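Long-range contact in conserved protein (Methanothermobacter thermautotrophicus, PDB 1T57), which is of unknown function but binds flavin mononucleotide and magnesium, and belongs to a family related to the alpha/beta C-terminal domain of pyruvate kinase: residues D165-A170 / A181-P186. Sequence-based numbering, arbitrary orientation.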
loop_
_atom_site.group_PDB
_atom_site.type_symbol
_atom_site.label_atom_id
_atom_site.label_comp_id
_atom_site.label_asym_id
_atom_site.label_seq_id
_atom_site.Cartn_x
_atom_site.Cartn_y
_atom_site.Cartn_z
ATOM N N ASP A 165 18.789 -21.971 -10.565
ATOM C CA ASP A 165 19.072 -23.357 -10.215
ATOM C C ASP A 165 20.264 -23.451 -9.279
ATOM O O ASP A 165 20.157 -23.974 -8.179
ATOM C CB ASP A 165 19.406 -24.124 -11.504
ATOM C CG ASP A 165 18.717 -25.476 -11.599
ATOM O OD1 ASP A 165 19.113 -26.314 -12.452
ATOM O OD2 ASP A 165 17.770 -25.694 -10.826
ATOM N N GLU A 166 21.400 -22.935 -9.737
ATOM C CA GLU A 166 22.650 -22.991 -8.992
ATOM C C GLU A 166 23.190 -21.663 -8.444
ATOM O O GLU A 166 22.521 -20.639 -8.478
ATOM C CB GLU A 166 23.704 -23.651 -9.880
ATOM C CG GLU A 166 23.712 -23.090 -11.286
ATOM C CD GLU A 166 24.390 -24.000 -12.318
ATOM O OE1 GLU A 166 25.641 -24.035 -12.371
ATOM O OE2 GLU A 166 23.666 -24.689 -13.074
ATOM N N GLU A 167 24.416 -21.703 -7.932
ATOM C CA GLU A 167 25.027 -20.529 -7.354
ATOM C C GLU A 167 25.682 -19.649 -8.394
ATOM O O GLU A 167 26.147 -20.128 -9.423
ATOM C CB GLU A 167 26.039 -20.929 -6.289
ATOM C CG GLU A 167 25.421 -21.741 -5.178
ATOM C CD GLU A 167 26.343 -21.901 -3.987
ATOM O OE1 GLU A 167 27.581 -21.816 -4.156
ATOM O OE2 GLU A 167 25.826 -22.124 -2.875
ATOM N N VAL A 168 25.711 -18.354 -8.093
ATOM C CA VAL A 168 26.256 -17.331 -8.967
ATOM C C VAL A 168 26.947 -16.264 -8.119
ATOM O O VAL A 168 26.631 -16.100 -6.935
ATOM C CB VAL A 168 25.111 -16.636 -9.767
ATOM C CG1 VAL A 168 25.681 -15.612 -10.715
ATOM C CG2 VAL A 168 24.285 -17.667 -10.514
ATOM N N ILE A 169 27.890 -15.541 -8.707
ATOM C CA ILE A 169 28.565 -14.482 -7.965
ATOM C C ILE A 169 27.992 -13.180 -8.520
ATOM O O ILE A 169 28.096 -12.951 -9.720
ATOM C CB ILE A 169 30.101 -14.509 -8.197
ATOM C CG1 ILE A 169 30.681 -15.871 -7.755
ATOM C CG2 ILE A 169 30.757 -13.353 -7.453
ATOM C CD1 ILE A 169 31.630 -15.825 -6.518
ATOM N N ALA A 170 27.375 -12.358 -7.664
ATOM C CA ALA A 170 26.782 -11.077 -8.081
ATOM C C ALA A 170 27.701 -9.923 -7.685
ATOM O O ALA A 170 28.183 -9.889 -6.569
ATOM C CB ALA A 170 25.415 -10.899 -7.431
ATOM N N ALA A 181 30.325 -7.788 -3.649
ATOM C CA ALA A 181 30.195 -8.998 -4.454
ATOM C C ALA A 181 29.583 -10.012 -3.539
ATOM O O ALA A 181 30.016 -10.158 -2.403
ATOM C CB ALA A 181 31.549 -9.477 -4.950
ATOM N N LEU A 182 28.579 -10.714 -4.037
ATOM C CA LEU A 182 27.881 -11.703 -3.236
ATOM C C LEU A 182 27.836 -13.065 -3.915
ATOM O O LEU A 182 28.004 -13.158 -5.124
ATOM C CB LEU A 182 26.453 -11.204 -2.951
ATOM C CG LEU A 182 26.097 -10.549 -1.603
ATOM C CD1 LEU A 182 27.053 -9.466 -1.197
ATOM C CD2 LEU A 182 24.715 -9.962 -1.740
ATOM N N VAL A 183 27.644 -14.114 -3.116
ATOM C CA VAL A 183 27.505 -15.469 -3.625
ATOM C C VAL A 183 26.056 -15.811 -3.328
ATOM O O VAL A 183 25.621 -15.869 -2.176
ATOM C CB VAL A 183 28.427 -16.435 -2.914
ATOM C CG1 VAL A 183 27.999 -17.860 -3.182
ATOM C CG2 VAL A 183 29.840 -16.214 -3.414
ATOM N N LEU A 184 25.282 -16.018 -4.374
ATOM C CA LEU A 184 23.875 -16.271 -4.158
ATOM C C LEU A 184 23.261 -17.137 -5.224
ATOM O O LEU A 184 23.898 -17.493 -6.227
ATOM C CB LEU A 184 23.140 -14.929 -4.109
ATOM C CG LEU A 184 23.398 -14.014 -5.322
ATOM C CD1 LEU A 184 22.800 -14.627 -6.619
ATOM C CD2 LEU A 184 22.814 -12.621 -5.061
ATOM N N THR A 185 21.999 -17.454 -4.994
ATOM C CA THR A 185 21.225 -18.260 -5.917
ATOM C C THR A 185 20.077 -17.366 -6.366
ATOM O O THR A 185 19.172 -17.045 -5.586
ATOM C CB THR A 185 20.655 -19.541 -5.229
ATOM O OG1 THR A 185 21.720 -20.460 -4.939
ATOM C CG2 THR A 185 19.655 -20.226 -6.131
ATOM N N PRO A 186 20.105 -16.935 -7.629
ATOM C CA PRO A 186 19.031 -16.074 -8.117
ATOM C C PRO A 186 17.666 -16.720 -7.995
ATOM O O PRO A 186 17.535 -17.909 -7.646
ATOM C CB PRO A 186 19.420 -15.837 -9.574
ATOM C CG PRO A 186 20.925 -15.849 -9.507
ATOM C CD PRO A 186 21.174 -17.057 -8.638
#
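Val168 and Leu184 bond to each other in both directions: Val168 N gives to Leu184 O at 2.7 Å, and Leu184 N returns one to Val168 O. Ala170 and Leu182 repeat the exchange, each N giving to the other's O. Between these hydrogen-bonded pairs sits the non-hydrogen-bonded pair Ile169 and Val183, their CA atoms 4.6 Å apart. The strand axes run antiparallel with a twist, at 147°, and Ile169 CA adds a C-H...O contact to Leu182 O at 3.2 Å.

Residue alternation then sorts the side chains between two faces. On one, Ile169 CD1 meets Val183 CG2 at 3.6 Å, the two side chains slanting across each other beneath helix 36-50. Val183 CG1, anti to its own N (chi1 164°), approaches Glu167 OE1, while Glu167 OE2 forms a salt bridge with Arg205 of the second subunit. On the other face, Leu184 holds CG between its N and carbonyl carbon (chi1 53°), and its CD2 reaches Ala170 CB at 3.9 Å. The Val168 and Pro186 side chains cross at about a right angle, Val168 CG2 lying 3.7 Å from Pro186 CD; helix 144-158 packs over Ala170, Leu182 and Leu184.

Strands 168-172 and 180-185 thus form a beta hairpin at the centre of a mixed sheet, flanked by strands 54-58 and 196-204 and sandwiched between helices, the alpha/beta architecture of the pyruvate kinase C-terminal domain family; the loop connecting the two strands supplies Gly173, Ala175 and Gly177 to the FMN site.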